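Side-chain contacts in alpha-/beta-galactoside alpha-2,3-sialyltransferase (Photobacterium phosphoreum, PDB 2ZWI), which probably transfers sialic acid from CMP-sialic acid to galactosides in alpha-2,3 linkage, and holds CMP between the two halves of a GT-B fold: residues Tyr121-Ser124 / Arg125-Glu128; Asn349-Ile352 / Gln353-Glu357; Asn141-Ser144 / Ser145-Gly148. All coordinates share one frame; numbering follows the deposited sequence.

In the fold
All three interactions are local contacts along helices of the GT-B fold. Interaction 1 closes helix 114-125. Interaction 3 follows at the end of the next helix, 128-147, in the same N-terminal half, which is built round the seven-stranded parallel sheet. Interaction 2 comes last and opens helix 350-357 of the C-terminal half, built round the six-stranded sheet. Interactions 1 and 2 have centres about 13 Å apart and touch, with Tyr121 packed on Ala350, Gln353 and Val354, so the two halves meet there. Interaction 3 lies farther out, its centre about 25 Å from interaction 1 and 32 Å from interaction 2. Only interaction 2 is close to the bound CMP.

Interaction 1: Tyr121-Ser124 / Arg125-Glu128; sequences YDFS and RLPE
Tyr121 and Arg125 stack where helix 114-125 ends and the chain turns into helix 128-147. This is a cation-pi stack between residues four apart, combined with a serine hydroxyl bonded to the Tyr121 carbonyl. The Tyr121 ring offers one face to the guanidinium group, and the two planes are only 19° apart. Arg125 CZ lies 4.3 Å from the centroid of the Tyr121 ring, off-centre and nearer the hydroxyl side. The CG of Tyr121 stands anti to its own nitrogen (chi1 -177°), and the Arg125 chain folds at chi2 and chi3 so that its flat end comes back over the ring. Tyr121 also packs on helix 350-357, across the junction of the two halves of the enzyme. Asp122 contributes mainly its carbonyl. Arg125 N bonds to Asp122 O at 3.1 Å, and more weakly to Tyr121 O. Phe123 does the same one step on, where Leu126 N reaches Phe123 O at 3.1 Å. Both bonds span three residues, as in a 3-10 turn. The Phe123 ring is buried, with Gln131 and Ile135 of the next helix against it. Ser124 holds the guanidinium in place. Its OG donates to Tyr121 O at 2.7 Å and accepts two bonds from the edge of Arg125, from NH2 at 3.1 Å and from NE at 3.3 Å. Both nitrogens keep OG close to the guanidinium plane, which probably holds the group nearly parallel to the ring. Leu182 and Pro183 also touch the Arg125 side chain. One water bridges the turn: it donates to Ser124 O at 2.9 Å and to Leu126 O at 2.8 Å.

Interaction 2: Asn349-Ile352 / Gln353-Glu357; sequences NALI and QVMIE
Leu351 and Met355 run side by side, pointing the same way, on the face of helix 350-357 that packs on Tyr340 and Phe327. The helix links strands 334-340 and 366-368, neighbouring parallel strands of the C-terminal Rossmann-like sheet, in a beta-alpha-beta crossover. The packed part of the contact consists of two pairs of residues four apart. In the first, Met355 SD lies 4.0 Å from Leu351 CG. The Met355 chain is extended to its sulfur and bends only at chi3 (84°), which turns the terminal methyl off the line of the chain. This pair lies near the nucleotide site: the Leu351 side chain is about 7 Å from the bound CMP, and the Met355 side chain is about 6 Å from that of Ser323, which binds CMP. In the second pair, Ile352 CG2 meets Ile356 CD1 at 3.8 Å. The CG2 branch of Ile352 does the touching, while its CG1 branch runs beside the backbone nitrogen. Buried Gln353 and Val354 lie against Tyr121 of helix 114-125. The start of the helix is less enclosed. Asn349 and Ala350 are partly open to solvent, and there polar bonds do the work. Asn349 is the N-cap. Its OD1 accepts from Ile352 N at 2.8 Å, the donor standing 39° out of the amide plane. Its ND2 is bound by Ser342, so both ends of the amide are held. At the far end, Glu357 is again partly exposed, and its OE2 makes a weak bond to Asn181 ND2. The first full turn closes where Gln353 N bonds nearly straight, at 168°, to Asn349 O over 2.9 Å.

Interaction 3: Asn141-Ser144 / Ser145-Gly148; sequences NIQS and SING
Ile142 and Ile146 lie alongside each other on the last turns of helix 128-147 and point the same way. Ile142 CG2 meets Ile146 CD1 at 3.8 Å, branch against branch. Ile146 also packs on Val90 and Ile93 of helix 86-98, which ties the pair to that helix. Gln143 and Asn147, one residue on from this pair, are turned quite differently. Their chains cross at an angle and the amide planes are 40° apart. Gln143 reaches toward Asn147 because its chain bends at chi2 (63°). Beneath them, Asn147 N bonds to Gln143 O at 2.7 Å. The two serines turn their hydroxyls outside this stretch, Ser144 OG to Asp140 O and Ser145 OG to Gln150 NE2. The helix ends in a Schellman motif, with Gly148 at positive phi as its C-prime residue. Thr149 N pairs with Ser144 O and Gly148 N with Ser145 O. Gly148 N also bonds to Ser144 O at 2.8 Å, and the same carbonyl takes a bond from Thr149 OG1. The chemistry thus divides in two. Apolar branches join the helix to its neighbour, while the serine hydroxyls and the Ser144 carbonyl are met by polar partners where the chain leaves the helix.

Interaction 1: Tyr121-Ser124 / Arg125-Glu128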
ATOM      1  N   TYR A 121       7.013  14.141   2.110  1.00 12.69           N
ATOM      2  CA  TYR A 121       8.030  14.777   2.936  1.00 12.76           C
ATOM      3  C   TYR A 121       8.869  15.755   2.113  1.00 12.44           C
ATOM      4  O   TYR A 121       9.064  16.904   2.509  1.00 11.93           O
ATOM      5  CB  TYR A 121       8.939  13.752   3.618  1.00 13.32           C
ATOM      6  CG  TYR A 121       9.942  14.422   4.526  1.00 13.66           C
ATOM      7  CD1 TYR A 121       9.590  14.770   5.828  1.00 14.25           C
ATOM      8  CD2 TYR A 121      11.218  14.748   4.076  1.00 14.72           C
ATOM      9  CE1 TYR A 121      10.478  15.412   6.665  1.00 15.17           C
ATOM     10  CE2 TYR A 121      12.141  15.395   4.928  1.00 14.05           C
ATOM     11  CZ  TYR A 121      11.750  15.716   6.219  1.00 14.70           C
ATOM     12  OH  TYR A 121      12.619  16.352   7.082  1.00 15.67           O
ATOM     13  N   ASP A 122       9.347  15.292   0.964  1.00 12.61           N
ATOM     14  CA  ASP A 122      10.170  16.106   0.079  1.00 13.27           C
ATOM     15  C   ASP A 122       9.420  17.369  -0.354  1.00 12.86           C
ATOM     16  O   ASP A 122       9.951  18.475  -0.280  1.00 12.79           O
ATOM     17  CB  ASP A 122      10.635  15.289  -1.131  1.00 13.52           C
ATOM     18  CG  ASP A 122      11.767  14.305  -0.789  1.00 16.46           C
ATOM     19  OD1 ASP A 122      12.513  14.541   0.179  1.00 18.87           O
ATOM     20  OD2 ASP A 122      11.919  13.294  -1.513  1.00 19.83           O
ATOM     21  N   PHE A 123       8.172  17.192  -0.768  1.00 12.77           N
ATOM     22  CA  PHE A 123       7.311  18.292  -1.176  1.00 12.68           C
ATOM     23  C   PHE A 123       7.111  19.304  -0.044  1.00 13.03           C
ATOM     24  O   PHE A 123       7.071  20.510  -0.296  1.00 12.93           O
ATOM     25  CB  PHE A 123       5.972  17.738  -1.669  1.00 12.11           C
ATOM     26  CG  PHE A 123       5.042  18.775  -2.228  1.00 12.16           C
ATOM     27  CD1 PHE A 123       5.082  19.111  -3.584  1.00 11.09           C
ATOM     28  CD2 PHE A 123       4.097  19.394  -1.407  1.00 11.08           C
ATOM     29  CE1 PHE A 123       4.209  20.080  -4.105  1.00 10.73           C
ATOM     30  CE2 PHE A 123       3.225  20.349  -1.920  1.00 11.28           C
ATOM     31  CZ  PHE A 123       3.285  20.698  -3.270  1.00 10.31           C
ATOM     32  N   SER A 124       6.987  18.810   1.192  1.00 13.24           N
ATOM     33  CA  SER A 124       6.803  19.662   2.374  1.00 13.66           C
ATOM     34  C   SER A 124       8.028  20.521   2.691  1.00 14.57           C
ATOM     35  O   SER A 124       7.907  21.510   3.408  1.00 14.82           O
ATOM     36  CB  SER A 124       6.437  18.832   3.615  1.00 13.01           C
ATOM     37  OG  SER A 124       7.587  18.288   4.230  1.00 12.20           O
ATOM     38  N   ARG A 125       9.196  20.131   2.182  1.00 15.68           N
ATOM     39  CA  ARG A 125      10.437  20.918   2.374  1.00 16.92           C
ATOM     40  C   ARG A 125      10.470  22.155   1.480  1.00 16.93           C
ATOM     41  O   ARG A 125      11.226  23.104   1.751  1.00 16.82           O
ATOM     42  CB  ARG A 125      11.698  20.078   2.086  1.00 17.33           C
ATOM     43  CG  ARG A 125      11.897  18.799   2.930  1.00 19.71           C
ATOM     44  CD  ARG A 125      12.008  19.074   4.414  1.00 23.27           C
ATOM     45  NE  ARG A 125      10.681  19.096   5.018  1.00 27.09           N
ATOM     46  CZ  ARG A 125      10.430  19.299   6.308  1.00 29.47           C
ATOM     47  NH1 ARG A 125      11.423  19.508   7.172  1.00 30.76           N
ATOM     48  NH2 ARG A 125       9.173  19.294   6.732  1.00 29.51           N
ATOM     49  N   LEU A 126       9.670  22.137   0.411  1.00 17.02           N
ATOM     50  CA  LEU A 126       9.606  23.252  -0.538  0.50 17.01           C
ATOM     51  C   LEU A 126       9.044  24.492   0.140  1.00 17.23           C
ATOM     52  O   LEU A 126       8.186  24.379   1.010  1.00 17.23           O
ATOM     53  CB  LEU A 126       8.737  22.884  -1.745  0.50 16.97           C
ATOM     54  CG  LEU A 126       9.341  22.138  -2.936  0.50 16.80           C
ATOM     55  CD1 LEU A 126       9.729  20.713  -2.607  0.50 17.18           C
ATOM     56  CD2 LEU A 126       8.346  22.145  -4.063  0.50 16.91           C
ATOM     57  N   PRO A 127       9.529  25.694  -0.241  1.00 17.67           N
ATOM     58  CA  PRO A 127       8.861  26.842   0.367  1.00 18.17           C
ATOM     59  C   PRO A 127       7.387  26.888  -0.053  1.00 18.67           C
ATOM     60  O   PRO A 127       7.027  26.385  -1.121  1.00 18.63           O
ATOM     61  CB  PRO A 127       9.648  28.052  -0.164  1.00 18.22           C
ATOM     62  CG  PRO A 127      10.388  27.557  -1.355  1.00 18.54           C
ATOM     63  CD  PRO A 127      10.626  26.090  -1.147  1.00 17.75           C
ATOM     64  N   GLU A 128       6.546  27.464   0.799  1.00 19.07           N
ATOM     65  CA  GLU A 128       5.099  27.472   0.594  1.00 19.63           C
ATOM     66  C   GLU A 128       4.685  28.003  -0.786  1.00 19.19           C
ATOM     67  O   GLU A 128       3.839  27.413  -1.455  1.00 18.72           O
ATOM     68  CB  GLU A 128       4.409  28.243   1.725  1.00 19.46           C
ATOM     69  CG  GLU A 128       2.905  28.427   1.549  1.00 21.19           C
ATOM     70  CD  GLU A 128       2.246  28.987   2.791  1.00 21.45           C
ATOM     71  OE1 GLU A 128       1.952  30.194   2.809  1.00 24.73           O
ATOM     72  OE2 GLU A 128       2.034  28.223   3.759  1.00 23.74           O
TER
HETATM   73  O   HOH W   1       8.118  24.401   3.776  1.00 26.19           O

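Interaction 2: Asn349-Ile352 / Gln353-Glu357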
ATOM      1  N   ASN A 349      17.304  12.218   5.659  1.00 20.75           N
ATOM      2  CA  ASN A 349      16.639  11.050   5.106  1.00 18.99           C
ATOM      3  C   ASN A 349      15.117  11.210   5.225  1.00 17.61           C
ATOM      4  O   ASN A 349      14.561  11.204   6.326  1.00 16.21           O
ATOM      5  CB  ASN A 349      17.146   9.776   5.797  1.00 18.84           C
ATOM      6  CG  ASN A 349      16.586   8.504   5.181  1.00 18.57           C
ATOM      7  OD1 ASN A 349      15.376   8.346   5.044  1.00 18.10           O
ATOM      8  ND2 ASN A 349      17.473   7.565   4.851  1.00 18.06           N
ATOM      9  N   ALA A 350      14.469  11.385   4.072  1.00 16.19           N
ATOM     10  CA  ALA A 350      13.021  11.604   3.976  1.00 15.06           C
ATOM     11  C   ALA A 350      12.223  10.456   4.566  1.00 14.52           C
ATOM     12  O   ALA A 350      11.234  10.672   5.274  1.00 14.09           O
ATOM     13  CB  ALA A 350      12.611  11.805   2.519  1.00 14.70           C
ATOM     14  N   LEU A 351      12.637   9.236   4.245  1.00 13.99           N
ATOM     15  CA  LEU A 351      11.942   8.058   4.737  1.00 14.09           C
ATOM     16  C   LEU A 351      11.989   8.005   6.263  1.00 13.71           C
ATOM     17  O   LEU A 351      10.962   7.785   6.910  1.00 13.73           O
ATOM     18  CB  LEU A 351      12.489   6.774   4.091  1.00 13.72           C
ATOM     19  CG  LEU A 351      11.808   5.460   4.505  1.00 13.53           C
ATOM     20  CD1 LEU A 351      10.364   5.322   3.944  1.00 13.05           C
ATOM     21  CD2 LEU A 351      12.664   4.263   4.126  1.00 14.00           C
ATOM     22  N   ILE A 352      13.166   8.245   6.839  1.00 13.82           N
ATOM     23  CA  ILE A 352      13.316   8.242   8.297  1.00 12.87           C
ATOM     24  C   ILE A 352      12.466   9.350   8.919  1.00 12.97           C
ATOM     25  O   ILE A 352      11.708   9.100   9.858  1.00 12.47           O
ATOM     26  CB  ILE A 352      14.798   8.403   8.730  1.00 13.14           C
ATOM     27  CG1 ILE A 352      15.604   7.152   8.351  1.00 13.24           C
ATOM     28  CG2 ILE A 352      14.895   8.732  10.222  1.00 12.32           C
ATOM     29  CD1 ILE A 352      17.089   7.202   8.677  1.00 13.49           C
ATOM     30  N   GLN A 353      12.592  10.566   8.390  1.00 12.17           N
ATOM     31  CA  GLN A 353      11.872  11.705   8.951  1.00 12.09           C
ATOM     32  C   GLN A 353      10.342  11.597   8.872  1.00 11.57           C
ATOM     33  O   GLN A 353       9.661  11.964   9.827  1.00 11.18           O
ATOM     34  CB  GLN A 353      12.371  13.044   8.389  1.00 11.72           C
ATOM     35  CG  GLN A 353      13.824  13.390   8.747  1.00 12.63           C
ATOM     36  CD  GLN A 353      14.101  13.382  10.242  1.00 14.51           C
ATOM     37  OE1 GLN A 353      15.057  12.757  10.694  1.00 16.41           O
ATOM     38  NE2 GLN A 353      13.255  14.055  11.017  1.00 13.32           N
ATOM     39  N   VAL A 354       9.798  11.111   7.758  1.00 11.53           N
ATOM     40  CA  VAL A 354       8.336  10.939   7.642  0.50 11.73           C
ATOM     41  C   VAL A 354       7.843   9.893   8.631  1.00 11.53           C
ATOM     42  O   VAL A 354       6.746  10.015   9.189  1.00 11.70           O
ATOM     43  CB  VAL A 354       7.848  10.496   6.234  0.50 11.70           C
ATOM     44  CG1 VAL A 354       6.357  10.817   6.067  0.50 12.09           C
ATOM     45  CG2 VAL A 354       8.608  11.164   5.152  0.50 12.84           C
ATOM     46  N   MET A 355       8.651   8.858   8.854  1.00 11.54           N
ATOM     47  CA  MET A 355       8.278   7.784   9.783  1.00 12.18           C
ATOM     48  C   MET A 355       8.319   8.276  11.232  1.00 11.96           C
ATOM     49  O   MET A 355       7.465   7.905  12.045  1.00 11.63           O
ATOM     50  CB  MET A 355       9.131   6.533   9.557  1.00 12.09           C
ATOM     51  CG  MET A 355       8.810   5.850   8.208  1.00 12.55           C
ATOM     52  SD  MET A 355       9.816   4.413   7.767  1.00 14.00           S
ATOM     53  CE  MET A 355       8.956   3.120   8.655  1.00 14.10           C
ATOM     54  N   ILE A 356       9.282   9.141  11.547  1.00 12.33           N
ATOM     55  CA  ILE A 356       9.295   9.787  12.869  1.00 12.49           C
ATOM     56  C   ILE A 356       8.076  10.699  13.055  1.00 12.76           C
ATOM     57  O   ILE A 356       7.370  10.599  14.068  1.00 12.47           O
ATOM     58  CB  ILE A 356      10.624  10.536  13.138  1.00 12.10           C
ATOM     59  CG1 ILE A 356      11.748   9.529  13.407  1.00 12.17           C
ATOM     60  CG2 ILE A 356      10.481  11.521  14.303  1.00 11.91           C
ATOM     61  CD1 ILE A 356      13.168  10.128  13.266  1.00 12.95           C
ATOM     62  N   GLU A 357       7.819  11.563  12.072  1.00 13.34           N
ATOM     63  CA  GLU A 357       6.688  12.512  12.139  1.00 14.67           C
ATOM     64  C   GLU A 357       5.325  11.840  12.315  1.00 14.44           C
ATOM     65  O   GLU A 357       4.447  12.376  13.005  1.00 14.60           O
ATOM     66  CB  GLU A 357       6.662  13.434  10.915  1.00 15.27           C
ATOM     67  CG  GLU A 357       7.848  14.391  10.827  1.00 19.35           C
ATOM     68  CD  GLU A 357       7.977  15.281  12.060  1.00 24.25           C
ATOM     69  OE1 GLU A 357       9.056  15.287  12.694  1.00 26.18           O
ATOM     70  OE2 GLU A 357       6.983  15.956  12.399  1.00 27.68           O
TER

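Interaction 3: Asn141-Ser144 / Ser145-Gly148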
ATOM      1  N   ASN A 141      -1.482  20.010 -16.082  1.00 19.49           N
ATOM      2  CA  ASN A 141      -0.606  18.838 -16.245  1.00 19.20           C
ATOM      3  C   ASN A 141      -1.427  17.576 -16.488  1.00 18.50           C
ATOM      4  O   ASN A 141      -1.173  16.815 -17.427  1.00 17.92           O
ATOM      5  CB  ASN A 141       0.227  18.566 -14.974  1.00 19.51           C
ATOM      6  CG  ASN A 141       1.356  19.559 -14.745  1.00 21.27           C
ATOM      7  OD1 ASN A 141       1.747  20.332 -15.633  1.00 20.87           O
ATOM      8  ND2 ASN A 141       1.908  19.522 -13.519  1.00 21.93           N
ATOM      9  N   ILE A 142      -2.400  17.352 -15.605  1.00 17.70           N
ATOM     10  CA  ILE A 142      -3.240  16.152 -15.644  1.00 16.92           C
ATOM     11  C   ILE A 142      -4.137  16.151 -16.884  1.00 17.05           C
ATOM     12  O   ILE A 142      -4.250  15.143 -17.575  1.00 16.41           O
ATOM     13  CB  ILE A 142      -4.108  16.031 -14.358  1.00 17.05           C
ATOM     14  CG1 ILE A 142      -3.220  15.889 -13.113  1.00 14.97           C
ATOM     15  CG2 ILE A 142      -5.122  14.868 -14.468  1.00 15.76           C
ATOM     16  CD1 ILE A 142      -3.912  16.310 -11.849  1.00 13.80           C
ATOM     17  N   GLN A 143      -4.771  17.287 -17.159  1.00 17.52           N
ATOM     18  CA  GLN A 143      -5.617  17.408 -18.333  1.00 18.30           C
ATOM     19  C   GLN A 143      -4.827  17.168 -19.625  1.00 18.39           C
ATOM     20  O   GLN A 143      -5.301  16.448 -20.498  1.00 18.10           O
ATOM     21  CB  GLN A 143      -6.355  18.750 -18.352  1.00 18.56           C
ATOM     22  CG  GLN A 143      -7.463  18.843 -19.408  1.00 21.15           C
ATOM     23  CD  GLN A 143      -8.593  17.841 -19.191  1.00 24.59           C
ATOM     24  OE1 GLN A 143      -9.268  17.852 -18.157  1.00 27.09           O
ATOM     25  NE2 GLN A 143      -8.816  16.981 -20.177  1.00 25.76           N
ATOM     26  N   SER A 144      -3.625  17.742 -19.726  1.00 18.94           N
ATOM     27  CA  SER A 144      -2.747  17.532 -20.890  1.00 19.94           C
ATOM     28  C   SER A 144      -2.374  16.067 -21.113  1.00 19.96           C
ATOM     29  O   SER A 144      -2.324  15.608 -22.255  1.00 20.11           O
ATOM     30  CB  SER A 144      -1.463  18.356 -20.784  1.00 19.78           C
ATOM     31  OG  SER A 144      -1.741  19.732 -20.660  1.00 22.23           O
ATOM     32  N   SER A 145      -2.096  15.354 -20.024  1.00 20.08           N
ATOM     33  CA  SER A 145      -1.881  13.903 -20.051  1.00 20.74           C
ATOM     34  C   SER A 145      -3.098  13.135 -20.549  1.00 21.10           C
ATOM     35  O   SER A 145      -2.958  12.178 -21.312  1.00 20.87           O
ATOM     36  CB  SER A 145      -1.505  13.391 -18.660  1.00 20.50           C
ATOM     37  OG  SER A 145      -0.208  13.832 -18.313  1.00 21.61           O
ATOM     38  N   ILE A 146      -4.281  13.551 -20.099  1.00 21.36           N
ATOM     39  CA  ILE A 146      -5.537  12.909 -20.490  1.00 22.57           C
ATOM     40  C   ILE A 146      -5.884  13.232 -21.948  1.00 23.32           C
ATOM     41  O   ILE A 146      -6.391  12.381 -22.678  1.00 23.48           O
ATOM     42  CB  ILE A 146      -6.697  13.310 -19.545  1.00 22.29           C
ATOM     43  CG1 ILE A 146      -6.502  12.665 -18.160  1.00 21.82           C
ATOM     44  CG2 ILE A 146      -8.052  12.953 -20.162  1.00 22.25           C
ATOM     45  CD1 ILE A 146      -7.412  13.237 -17.068  1.00 22.95           C
ATOM     46  N   ASN A 147      -5.595  14.464 -22.354  1.00 24.45           N
ATOM     47  CA  ASN A 147      -5.748  14.903 -23.739  1.00 26.02           C
ATOM     48  C   ASN A 147      -4.748  14.232 -24.666  1.00 26.87           C
ATOM     49  O   ASN A 147      -5.022  14.055 -25.852  1.00 27.27           O
ATOM     50  CB  ASN A 147      -5.597  16.429 -23.846  1.00 25.95           C
ATOM     51  CG  ASN A 147      -6.744  17.180 -23.194  1.00 26.63           C
ATOM     52  OD1 ASN A 147      -6.617  18.358 -22.867  1.00 28.60           O
ATOM     53  ND2 ASN A 147      -7.871  16.500 -23.003  1.00 27.20           N
ATOM     54  N   GLY A 148      -3.578  13.891 -24.125  1.00 27.83           N
ATOM     55  CA  GLY A 148      -2.541  13.171 -24.871  1.00 28.36           C
ATOM     56  C   GLY A 148      -1.458  14.066 -25.439  1.00 28.76           C
ATOM     57  O   GLY A 148      -0.799  13.709 -26.412  1.00 28.85           O
TER